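Local coordinates for geranyltranstransferase (Thermotoga maritima, PDB 2FTZ), which probably catalyses the head-to-tail condensation of geranyl diphosphate with isopentenyl diphosphate to form farnesyl diphosphate, at residues Glu138-Thr142 / Ala178-Phe182; Ile22-Leu26 / Met38-Thr43; Thr80-His85 / Ala115-Phe120. All blocks are in the same frame, centred on the assembly; numbering follows the deposited sequence. Where two conformers were deposited one is given.

Contact 1 of 3, residues Glu138-Thr142 / Ala178-Phe182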
ATOM      1  N   GLU A 138      -5.801 -12.819   2.814  1.00 23.04           N
ATOM      2  CA  GLU A 138      -4.864 -12.972   3.918  1.00 23.37           C
ATOM      3  C   GLU A 138      -3.735 -11.976   3.884  1.00 21.53           C
ATOM      4  O   GLU A 138      -3.330 -11.500   4.936  1.00 21.64           O
ATOM      5  CB  GLU A 138      -4.260 -14.378   3.981  1.00 25.33           C
ATOM      6  CG  GLU A 138      -5.227 -15.454   4.409  1.00 33.76           C
ATOM      7  CD  GLU A 138      -5.585 -15.369   5.895  1.00 35.75           C
ATOM      8  OE1 GLU A 138      -4.678 -15.230   6.740  1.00 38.83           O
ATOM      9  OE2 GLU A 138      -6.790 -15.386   6.190  1.00 47.63           O
ATOM     10  N   PHE A 139      -3.167 -11.747   2.692  1.00 21.01           N
ATOM     11  CA  PHE A 139      -2.093 -10.796   2.522  1.00 21.35           C
ATOM     12  C   PHE A 139      -2.560  -9.364   2.889  1.00 21.22           C
ATOM     13  O   PHE A 139      -1.842  -8.612   3.562  1.00 21.84           O
ATOM     14  CB  PHE A 139      -1.521 -10.876   1.108  1.00 19.87           C
ATOM     15  CG  PHE A 139      -0.302 -10.049   0.890  1.00 20.11           C
ATOM     16  CD1 PHE A 139       0.926 -10.450   1.382  1.00 26.78           C
ATOM     17  CD2 PHE A 139      -0.374  -8.797   0.276  1.00 22.53           C
ATOM     18  CE1 PHE A 139       2.039  -9.693   1.180  1.00 30.03           C
ATOM     19  CE2 PHE A 139       0.774  -8.008   0.086  1.00 26.75           C
ATOM     20  CZ  PHE A 139       1.961  -8.474   0.532  1.00 26.60           C
ATOM     21  N   SER A 140      -3.754  -9.012   2.455  1.00 19.20           N
ATOM     22  CA  SER A 140      -4.326  -7.676   2.701  1.00 20.05           C
ATOM     23  C   SER A 140      -4.570  -7.514   4.190  1.00 19.96           C
ATOM     24  O   SER A 140      -4.275  -6.471   4.750  1.00 21.62           O
ATOM     25  CB  SER A 140      -5.663  -7.517   1.933  1.00 23.83           C
ATOM     26  OG  SER A 140      -5.370  -7.406   0.549  1.00 26.88           O
ATOM     27  N   GLU A 141      -5.074  -8.564   4.830  1.00 21.20           N
ATOM     28  CA  GLU A 141      -5.332  -8.535   6.296  1.00 26.27           C
ATOM     29  C   GLU A 141      -4.004  -8.392   7.027  1.00 23.58           C
ATOM     30  O   GLU A 141      -3.887  -7.649   7.985  1.00 22.37           O
ATOM     31  CB  GLU A 141      -6.039  -9.829   6.744  1.00 27.76           C
ATOM     32  CG  GLU A 141      -6.130 -10.016   8.262  1.00 38.03           C
ATOM     33  CD  GLU A 141      -7.212 -11.061   8.677  1.00 41.45           C
ATOM     34  OE1 GLU A 141      -7.758 -11.768   7.783  1.00 58.52           O
ATOM     35  OE2 GLU A 141      -7.490 -11.149   9.900  1.00 52.58           O
ATOM     36  N   THR A 142      -2.997  -9.125   6.552  1.00 22.24           N
ATOM     37  CA  THR A 142      -1.660  -9.077   7.112  1.00 19.98           C
ATOM     38  C   THR A 142      -1.069  -7.661   7.039  1.00 22.55           C
ATOM     39  O   THR A 142      -0.502  -7.223   7.989  1.00 21.52           O
ATOM     40  CB  THR A 142      -0.747 -10.076   6.403  1.00 23.61           C
ATOM     41  OG1 THR A 142      -1.262 -11.399   6.643  1.00 24.15           O
ATOM     42  CG2 THR A 142       0.733  -9.946   6.864  1.00 23.46           C
ATOM     43  N   ALA A 178       2.543 -10.788  12.388  1.00 23.86           N
ATOM     44  CA  ALA A 178       1.580 -10.959  11.278  1.00 24.97           C
ATOM     45  C   ALA A 178       2.254 -11.415   9.979  1.00 24.17           C
ATOM     46  O   ALA A 178       1.701 -12.230   9.260  1.00 23.45           O
ATOM     47  CB  ALA A 178       0.816  -9.657  11.036  1.00 24.98           C
ATOM     48  N   LEU A 179       3.403 -10.866   9.672  1.00 21.25           N
ATOM     49  CA  LEU A 179       4.043 -11.224   8.400  1.00 23.59           C
ATOM     50  C   LEU A 179       4.589 -12.656   8.424  1.00 23.06           C
ATOM     51  O   LEU A 179       4.479 -13.395   7.438  1.00 21.17           O
ATOM     52  CB  LEU A 179       5.130 -10.223   8.041  1.00 23.04           C
ATOM     53  CG  LEU A 179       5.670 -10.309   6.601  1.00 25.27           C
ATOM     54  CD1 LEU A 179       4.548 -10.365   5.477  1.00 25.23           C
ATOM     55  CD2 LEU A 179       6.623  -9.157   6.317  1.00 25.45           C
ATOM     56  N   PHE A 180       5.149 -13.071   9.561  1.00 22.98           N
ATOM     57  CA  PHE A 180       5.514 -14.489   9.714  1.00 22.64           C
ATOM     58  C   PHE A 180       4.326 -15.423   9.718  1.00 22.39           C
ATOM     59  O   PHE A 180       4.418 -16.523   9.178  1.00 21.69           O
ATOM     60  CB  PHE A 180       6.366 -14.646  10.981  1.00 22.59           C
ATOM     61  CG  PHE A 180       7.762 -14.170  10.800  1.00 23.90           C
ATOM     62  CD1 PHE A 180       8.602 -14.810   9.934  1.00 23.83           C
ATOM     63  CD2 PHE A 180       8.227 -13.054  11.478  1.00 22.48           C
ATOM     64  CE1 PHE A 180       9.939 -14.345   9.769  1.00 23.56           C
ATOM     65  CE2 PHE A 180       9.529 -12.621  11.348  1.00 29.66           C
ATOM     66  CZ  PHE A 180      10.380 -13.263  10.514  1.00 23.70           C
ATOM     67  N   ALA A 181       3.207 -15.009  10.323  1.00 22.23           N
ATOM     68  CA  ALA A 181       1.966 -15.755  10.283  1.00 22.58           C
ATOM     69  C   ALA A 181       1.556 -16.019   8.844  1.00 22.00           C
ATOM     70  O   ALA A 181       1.195 -17.137   8.511  1.00 19.52           O
ATOM     71  CB  ALA A 181       0.821 -15.025  11.056  1.00 23.76           C
ATOM     72  N   PHE A 182       1.681 -14.999   7.998  1.00 21.95           N
ATOM     73  CA  PHE A 182       1.406 -15.136   6.576  1.00 21.53           C
ATOM     74  C   PHE A 182       2.402 -16.071   5.872  1.00 21.33           C
ATOM     75  O   PHE A 182       1.996 -16.870   5.017  1.00 21.67           O
ATOM     76  CB  PHE A 182       1.361 -13.775   5.878  1.00 20.63           C
ATOM     77  CG  PHE A 182       1.124 -13.873   4.398  1.00 21.14           C
ATOM     78  CD1 PHE A 182      -0.167 -14.038   3.910  1.00 20.22           C
ATOM     79  CD2 PHE A 182       2.182 -13.865   3.498  1.00 22.10           C
ATOM     80  CE1 PHE A 182      -0.397 -14.193   2.549  1.00 22.26           C
ATOM     81  CE2 PHE A 182       1.968 -14.003   2.173  1.00 21.59           C
ATOM     82  CZ  PHE A 182       0.660 -14.173   1.669  1.00 19.99           C
TER
HETATM   83  O   HOH W   1      -1.112 -12.588   9.153  1.00 24.92           O

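Contact 2 of 3, residues Ile22-Leu26 / Met38-Thr43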
ATOM      1  N   ILE A  22      13.734 -10.425  -7.631  1.00 24.86           N
ATOM      2  CA  ILE A  22      13.693  -9.056  -7.113  1.00 24.41           C
ATOM      3  C   ILE A  22      14.360  -8.077  -8.078  1.00 23.80           C
ATOM      4  O   ILE A  22      13.802  -7.007  -8.378  1.00 23.48           O
ATOM      5  CB  ILE A  22      14.347  -8.968  -5.728  1.00 25.63           C
ATOM      6  CG1 ILE A  22      13.401  -9.606  -4.692  1.00 28.07           C
ATOM      7  CG2 ILE A  22      14.653  -7.473  -5.328  1.00 24.35           C
ATOM      8  CD1 ILE A  22      14.096  -9.741  -3.329  1.00 33.73           C
ATOM      9  N   ARG A  23      15.527  -8.432  -8.583  1.00 22.23           N
ATOM     10  CA  ARG A  23      16.192  -7.578  -9.577  1.00 24.54           C
ATOM     11  C   ARG A  23      15.367  -7.418 -10.875  1.00 21.44           C
ATOM     12  O   ARG A  23      15.317  -6.330 -11.442  1.00 23.51           O
ATOM     13  CB  ARG A  23      17.620  -8.058  -9.820  1.00 25.71           C
ATOM     14  CG  ARG A  23      18.554  -7.789  -8.635  0.50 28.42           C
ATOM     15  CD  ARG A  23      20.017  -8.017  -8.992  0.50 28.90           C
ATOM     16  NE  ARG A  23      20.908  -7.742  -7.861  0.50 34.97           N
ATOM     17  CZ  ARG A  23      21.288  -6.534  -7.434  0.50 34.24           C
ATOM     18  NH1 ARG A  23      20.856  -5.418  -8.015  0.50 31.72           N
ATOM     19  NH2 ARG A  23      22.120  -6.446  -6.396  0.50 35.31           N
ATOM     20  N   GLU A  24      14.678  -8.459 -11.322  1.00 21.87           N
ATOM     21  CA  GLU A  24      13.784  -8.364 -12.483  1.00 23.67           C
ATOM     22  C   GLU A  24      12.631  -7.404 -12.266  1.00 23.06           C
ATOM     23  O   GLU A  24      12.320  -6.533 -13.140  1.00 21.47           O
ATOM     24  CB  GLU A  24      13.209  -9.751 -12.853  0.50 24.07           C
ATOM     25  CG  GLU A  24      14.156 -10.702 -13.566  0.50 27.42           C
ATOM     26  CD  GLU A  24      13.697 -12.181 -13.518  0.50 31.27           C
ATOM     27  OE1 GLU A  24      12.606 -12.465 -12.966  0.50 41.25           O
ATOM     28  OE2 GLU A  24      14.446 -13.059 -14.016  0.50 37.99           O
ATOM     29  N   ILE A  25      11.939  -7.570 -11.136  1.00 23.16           N
ATOM     30  CA  ILE A  25      10.803  -6.727 -10.825  1.00 24.88           C
ATOM     31  C   ILE A  25      11.187  -5.258 -10.632  1.00 23.98           C
ATOM     32  O   ILE A  25      10.428  -4.363 -10.999  1.00 22.71           O
ATOM     33  CB  ILE A  25      10.059  -7.250  -9.566  1.00 25.06           C
ATOM     34  CG1 ILE A  25       9.461  -8.622  -9.852  1.00 29.98           C
ATOM     35  CG2 ILE A  25       8.976  -6.261  -9.122  1.00 27.66           C
ATOM     36  CD1 ILE A  25       8.988  -9.325  -8.566  1.00 30.57           C
ATOM     37  N   LEU A  26      12.341  -5.023 -10.004  1.00 19.64           N
ATOM     38  CA  LEU A  26      12.771  -3.688  -9.691  1.00 22.85           C
ATOM     39  C   LEU A  26      13.715  -3.037 -10.689  1.00 21.42           C
ATOM     40  O   LEU A  26      14.195  -1.930 -10.427  1.00 21.30           O
ATOM     41  CB  LEU A  26      13.372  -3.662  -8.287  1.00 21.89           C
ATOM     42  CG  LEU A  26      12.409  -4.052  -7.159  1.00 24.83           C
ATOM     43  CD1 LEU A  26      13.122  -4.021  -5.820  1.00 22.27           C
ATOM     44  CD2 LEU A  26      11.159  -3.181  -7.120  1.00 21.21           C
ATOM     45  N   MET A  38      13.941   2.091  -4.782  1.00 21.04           N
ATOM     46  CA  MET A  38      13.355   0.793  -4.519  1.00 22.83           C
ATOM     47  C   MET A  38      14.317  -0.339  -4.731  1.00 22.92           C
ATOM     48  O   MET A  38      14.464  -1.211  -3.852  1.00 21.72           O
ATOM     49  CB  MET A  38      12.087   0.568  -5.367  1.00 22.79           C
ATOM     50  CG  MET A  38      10.974   1.521  -5.041  1.00 24.62           C
ATOM     51  SD  MET A  38       9.458   1.044  -5.942  1.00 28.09           S
ATOM     52  CE  MET A  38       9.884   1.591  -7.550  1.00 32.02           C
ATOM     53  N   LEU A  39      15.056  -0.312  -5.852  1.00 20.30           N
ATOM     54  CA  LEU A  39      16.033  -1.337  -6.110  1.00 21.36           C
ATOM     55  C   LEU A  39      17.177  -1.306  -5.064  1.00 21.85           C
ATOM     56  O   LEU A  39      17.618  -2.336  -4.581  1.00 24.65           O
ATOM     57  CB  LEU A  39      16.586  -1.117  -7.537  1.00 18.91           C
ATOM     58  CG  LEU A  39      17.652  -2.108  -8.028  1.00 21.62           C
ATOM     59  CD1 LEU A  39      17.198  -3.615  -7.946  1.00 22.36           C
ATOM     60  CD2 LEU A  39      18.073  -1.761  -9.466  1.00 24.92           C
ATOM     61  N   TYR A  40      17.648  -0.113  -4.735  1.00 22.55           N
ATOM     62  CA  TYR A  40      18.714   0.061  -3.716  1.00 26.02           C
ATOM     63  C   TYR A  40      18.319  -0.601  -2.404  1.00 24.97           C
ATOM     64  O   TYR A  40      19.041  -1.453  -1.837  1.00 24.50           O
ATOM     65  CB  TYR A  40      18.948   1.554  -3.508  1.00 26.35           C
ATOM     66  CG  TYR A  40      19.878   1.909  -2.347  1.00 33.88           C
ATOM     67  CD1 TYR A  40      21.258   1.887  -2.517  1.00 36.69           C
ATOM     68  CD2 TYR A  40      19.378   2.310  -1.113  1.00 27.08           C
ATOM     69  CE1 TYR A  40      22.133   2.242  -1.470  1.00 39.45           C
ATOM     70  CE2 TYR A  40      20.246   2.663  -0.024  1.00 31.61           C
ATOM     71  CZ  TYR A  40      21.633   2.633  -0.234  1.00 33.02           C
ATOM     72  OH  TYR A  40      22.548   2.963   0.772  1.00 33.82           O
ATOM     73  N   SER A  41      17.138  -0.220  -1.907  1.00 24.18           N
ATOM     74  CA  SER A  41      16.664  -0.713  -0.630  1.00 26.19           C
ATOM     75  C   SER A  41      16.470  -2.225  -0.593  1.00 27.53           C
ATOM     76  O   SER A  41      16.741  -2.860   0.424  1.00 26.44           O
ATOM     77  CB  SER A  41      15.383  -0.010  -0.270  1.00 27.56           C
ATOM     78  OG  SER A  41      15.639   1.347   0.064  1.00 30.04           O
ATOM     79  N   ALA A  42      15.975  -2.790  -1.685  1.00 23.03           N
ATOM     80  CA  ALA A  42      15.692  -4.195  -1.778  1.00 25.28           C
ATOM     81  C   ALA A  42      16.946  -5.057  -1.924  1.00 28.04           C
ATOM     82  O   ALA A  42      16.907  -6.273  -1.671  1.00 30.71           O
ATOM     83  CB  ALA A  42      14.716  -4.450  -2.948  1.00 27.50           C
ATOM     84  N   THR A  43      18.051  -4.448  -2.322  1.00 28.97           N
ATOM     85  CA  THR A  43      19.274  -5.199  -2.599  1.00 32.96           C
ATOM     86  C   THR A  43      20.450  -4.831  -1.651  1.00 34.32           C
ATOM     87  O   THR A  43      21.492  -5.445  -1.724  1.00 33.11           O
ATOM     88  CB  THR A  43      19.658  -5.067  -4.102  1.00 33.44           C
ATOM     89  OG1 THR A  43      19.856  -3.695  -4.428  1.00 27.07           O
ATOM     90  CG2 THR A  43      18.563  -5.653  -5.028  1.00 31.43           C
TER

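Contact 3 of 3, residues Thr80-His85 / Ala115-Phe120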
ATOM      1  N   THR A  80      10.688  -4.979   2.756  1.00 22.99           N
ATOM      2  CA  THR A  80      11.520  -3.840   2.322  1.00 22.87           C
ATOM      3  C   THR A  80      10.834  -2.489   2.484  1.00 23.49           C
ATOM      4  O   THR A  80      11.418  -1.537   3.059  1.00 24.34           O
ATOM      5  CB  THR A  80      12.031  -4.002   0.903  1.00 23.32           C
ATOM      6  OG1 THR A  80      12.620  -5.303   0.781  1.00 24.05           O
ATOM      7  CG2 THR A  80      13.115  -2.924   0.546  1.00 23.62           C
ATOM      8  N   ALA A  81       9.612  -2.410   1.996  1.00 23.76           N
ATOM      9  CA  ALA A  81       8.848  -1.161   2.030  1.00 25.48           C
ATOM     10  C   ALA A  81       8.672  -0.733   3.489  1.00 26.65           C
ATOM     11  O   ALA A  81       8.784   0.455   3.833  1.00 24.68           O
ATOM     12  CB  ALA A  81       7.485  -1.364   1.396  1.00 24.25           C
ATOM     13  N   SER A  82       8.373  -1.702   4.348  1.00 26.02           N
ATOM     14  CA  SER A  82       8.054  -1.385   5.759  1.00 27.19           C
ATOM     15  C   SER A  82       9.316  -0.807   6.463  1.00 27.34           C
ATOM     16  O   SER A  82       9.209   0.079   7.341  1.00 29.75           O
ATOM     17  CB  SER A  82       7.474  -2.635   6.473  1.00 27.50           C
ATOM     18  OG  SER A  82       8.461  -3.583   6.781  1.00 35.06           O
ATOM     19  N   LEU A  83      10.490  -1.271   6.062  1.00 23.71           N
ATOM     20  CA  LEU A  83      11.742  -0.773   6.647  1.00 24.73           C
ATOM     21  C   LEU A  83      12.047   0.655   6.153  1.00 28.89           C
ATOM     22  O   LEU A  83      12.548   1.498   6.908  1.00 28.05           O
ATOM     23  CB  LEU A  83      12.896  -1.673   6.251  1.00 27.08           C
ATOM     24  CG  LEU A  83      12.839  -3.129   6.744  1.00 32.39           C
ATOM     25  CD1 LEU A  83      14.057  -3.948   6.187  1.00 31.97           C
ATOM     26  CD2 LEU A  83      12.724  -3.122   8.246  1.00 38.16           C
ATOM     27  N   ILE A  84      11.809   0.908   4.861  1.00 28.74           N
ATOM     28  CA  ILE A  84      11.964   2.264   4.339  1.00 28.04           C
ATOM     29  C   ILE A  84      11.111   3.267   5.152  1.00 29.36           C
ATOM     30  O   ILE A  84      11.589   4.337   5.575  1.00 32.00           O
ATOM     31  CB  ILE A  84      11.561   2.372   2.823  1.00 25.15           C
ATOM     32  CG1 ILE A  84      12.540   1.568   1.935  1.00 25.79           C
ATOM     33  CG2 ILE A  84      11.602   3.857   2.385  1.00 29.53           C
ATOM     34  CD1 ILE A  84      12.111   1.566   0.420  1.00 26.56           C
ATOM     35  N   HIS A  85       9.827   2.970   5.310  1.00 28.44           N
ATOM     36  CA  HIS A  85       8.948   3.899   6.027  1.00 30.39           C
ATOM     37  C   HIS A  85       9.334   4.028   7.538  1.00 32.66           C
ATOM     38  O   HIS A  85       9.361   5.140   8.069  1.00 33.61           O
ATOM     39  CB  HIS A  85       7.469   3.495   5.832  1.00 31.58           C
ATOM     40  CG  HIS A  85       6.866   4.026   4.546  1.00 28.92           C
ATOM     41  ND1 HIS A  85       5.492   4.086   4.339  1.00 32.01           N
ATOM     42  CD2 HIS A  85       7.435   4.542   3.427  1.00 31.07           C
ATOM     43  CE1 HIS A  85       5.247   4.584   3.139  1.00 31.05           C
ATOM     44  NE2 HIS A  85       6.406   4.892   2.563  1.00 26.83           N
ATOM     45  N   ALA A 115       9.246   5.547  -2.720  1.00 20.02           N
ATOM     46  CA  ALA A 115       9.816   4.207  -2.883  1.00 22.21           C
ATOM     47  C   ALA A 115       9.153   3.165  -2.001  1.00 22.50           C
ATOM     48  O   ALA A 115       8.889   2.038  -2.420  1.00 21.85           O
ATOM     49  CB  ALA A 115      11.371   4.221  -2.627  1.00 21.02           C
ATOM     50  N   GLY A 116       8.854   3.553  -0.765  1.00 23.90           N
ATOM     51  CA  GLY A 116       8.173   2.673   0.160  1.00 24.03           C
ATOM     52  C   GLY A 116       6.800   2.315  -0.369  1.00 24.67           C
ATOM     53  O   GLY A 116       6.415   1.136  -0.391  1.00 23.83           O
ATOM     54  N   ASP A 117       6.071   3.333  -0.809  1.00 23.19           N
ATOM     55  CA  ASP A 117       4.741   3.131  -1.383  1.00 21.04           C
ATOM     56  C   ASP A 117       4.795   2.223  -2.611  1.00 21.80           C
ATOM     57  O   ASP A 117       3.992   1.323  -2.742  1.00 21.45           O
ATOM     58  CB  ASP A 117       4.094   4.462  -1.762  1.00 23.26           C
ATOM     59  CG  ASP A 117       3.596   5.306  -0.527  1.00 28.57           C
ATOM     60  OD1 ASP A 117       3.694   4.876   0.616  1.00 30.67           O
ATOM     61  OD2 ASP A 117       3.181   6.454  -0.777  1.00 29.45           O
ATOM     62  N   GLY A 118       5.740   2.509  -3.523  1.00 21.76           N
ATOM     63  CA  GLY A 118       5.954   1.681  -4.685  1.00 24.35           C
ATOM     64  C   GLY A 118       6.194   0.193  -4.397  1.00 22.40           C
ATOM     65  O   GLY A 118       5.599  -0.662  -5.020  1.00 22.93           O
ATOM     66  N   LEU A 119       7.043  -0.084  -3.411  1.00 21.30           N
ATOM     67  CA  LEU A 119       7.311  -1.414  -2.978  1.00 20.91           C
ATOM     68  C   LEU A 119       6.130  -2.135  -2.434  1.00 20.96           C
ATOM     69  O   LEU A 119       5.932  -3.301  -2.750  1.00 22.00           O
ATOM     70  CB  LEU A 119       8.503  -1.450  -1.990  1.00 19.85           C
ATOM     71  CG  LEU A 119       9.873  -1.295  -2.715  1.00 23.78           C
ATOM     72  CD1 LEU A 119      10.913  -0.927  -1.684  1.00 23.35           C
ATOM     73  CD2 LEU A 119      10.230  -2.589  -3.428  1.00 22.89           C
ATOM     74  N   PHE A 120       5.318  -1.471  -1.611  1.00 22.64           N
ATOM     75  CA  PHE A 120       4.077  -2.088  -1.168  1.00 23.76           C
ATOM     76  C   PHE A 120       3.163  -2.417  -2.323  1.00 20.95           C
ATOM     77  O   PHE A 120       2.579  -3.509  -2.378  1.00 21.05           O
ATOM     78  CB  PHE A 120       3.239  -1.158  -0.220  1.00 23.58           C
ATOM     79  CG  PHE A 120       3.829  -0.886   1.111  1.00 33.81           C
ATOM     80  CD1 PHE A 120       4.172  -1.921   1.971  1.00 30.78           C
ATOM     81  CD2 PHE A 120       3.900   0.421   1.578  1.00 31.67           C
ATOM     82  CE1 PHE A 120       4.676  -1.649   3.284  1.00 34.70           C
ATOM     83  CE2 PHE A 120       4.421   0.702   2.857  1.00 35.11           C
ATOM     84  CZ  PHE A 120       4.792  -0.315   3.706  1.00 32.35           C
TER

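Contact 1 of 3, residues Glu138-Thr142 / Ala178-Phe182
Phe182 reaches across from its own helix to Phe139 and Thr142, receiving the edge of Phe139 on one face, its CG anti to the backbone N (chi1 178°). Its CB passes 3.6 Å from Thr142 OG1, and CG and CD1 stay near the same oxygen. Further out, the CD1–CE1 side meets Glu138 CB at the ring edge, while CE1 comes within 3.7 Å of Phe139 N. At the tip, CZ stands 3.7 Å from Phe139 CD1. Phe139 CD1 lies above the Phe182 ring, toward its rim, and the two rings form a T-shaped pair with centroids 5.3 Å apart and planes at 68°. Helices 136-143 and 177-189 run nearly antiparallel here (167°), as two neighbours in the all-helical prenyl synthase fold. Val71 and Val75 of helix 69-87 also pack on Phe182, and an alanine in its place would probably leave the edge of Phe139 without its aromatic face and open a gap between the three helices. Thr142 joins the helices differently. Its OG1 donates to Glu138 O at 2.7 Å, from the opposite face of that carbonyl to Thr142 N. The same hydroxyl oxygen accepts from a water that also donates to Ala178 O, whereas Thr142 CG2 packs directly against Ala178 O at 3.4 Å.

Contact 2 of 3, residues Ile22-Leu26 / Met38-Thr43
Leu26 drives its branched end into the side of helix 33-43: CD1 lies only 3.3 Å from Ala42 CB, closer than ordinary van der Waals contact, and also packs on Met38 O. Leu39 packs alongside the base of Leu26, with CD1 3.8 Å from Leu26 CB and its own CB near Leu26 O. One turn back along helix 19-26, Ile22 brings CG2 to 3.8 Å from Ala42 CB, so two larger side chains meet this one methyl, both from the helix 19-26 side. The two helices are consecutive in the chain and nearly antiparallel (167°), forming a helical hairpin at the N-terminal end of the fold. On the outer flank, Arg23 and Thr43 cross at about a right angle. The extended chain of Arg23 lays a guanidinium face over Thr43 CG2, which is 3.7 Å from Arg23 CZ; this holds for one of two modelled conformers of the arginine and is doubtful to that extent. Thr43 meets it with carbon because its OG1, placed between the backbone N and the carbonyl carbon (chi1 59°), turns back to Leu39 O. That hydroxyl donates a 2.6 Å hydrogen bond to Leu39 O, tilted 34° from the carbonyl plane.

Contact 3 of 3, residues Thr80-His85 / Ala115-Phe120
Ala81 and Gly116 mark the close crossing of two nearly antiparallel helices, whose axes pass 8.1 Å apart at 160° and whose CA atoms at these two residues are 4.3 Å apart. Glycine makes room for this approach: a CB modelled on Gly116 would fall 2.3 Å from His85 CD2. Ala81 fills the middle of the interface. Its CB sits 3.3 Å from Gly116 O and projects over the face of Phe120, 3.4 Å from the ring centroid and 15° off the normal, a CH-pi contact. Phe120 turns an edge toward the face of His85 in a T-shaped pair with planes at 82°. The imidazole is fixed at both nitrogens: ND1 is hydrogen-bonded to Asp117 OD2 of the second subunit and NE2 to Leu113 O. Asp117 of the same chain approaches the imidazole edge, its OD1 3.0 Å from His85 CE1, but makes no hydrogen bond to the ring; its OD2 bonds instead to His85 ND1 of the second subunit, the reciprocal link. On the other flank, Ile84 CD1 and Leu119 CD1 press tightly together at 3.5 Å, with Thr80 CG2 beside that leucine. In sequence, His85 directly precedes the aspartate-rich DDxxxxD motif that in prenyl synthases binds magnesium and substrate diphosphate. Helix 33-43 packs across the flank formed by Thr80, Ile84, Ala115 and Leu119, through Met38 and Ser41, whereas the flank bearing His85, Asp117 and Phe120 faces the second subunit, where Phe121 of that subunit stacks edge-to-face with Phe120.

Contacts 2 and 3 form one continuous packed unit, with centres 11 Å apart: Met38 CG is 3.4 Å from Ala115 O, and Ser41 OG is 3.6 Å from Ile84 CD1. Contact 1 stands apart, its centre 16 Å from that of contact 3 with nearest atoms about 5 Å apart, and 22 Å from that of contact 2. Helix 69-87 spans the separation, carrying residues 80-85 at one end while Val75 packs on Leu179 and Phe182 of contact 1. Unidentified ligand, probably from the crystallisation liquor, is hydrogen-bonded to Ser82 O and comes within about 4 Å (nearest atoms) of the His85 side chain; its position near the aspartate-rich motif is consistent with the substrate cavity.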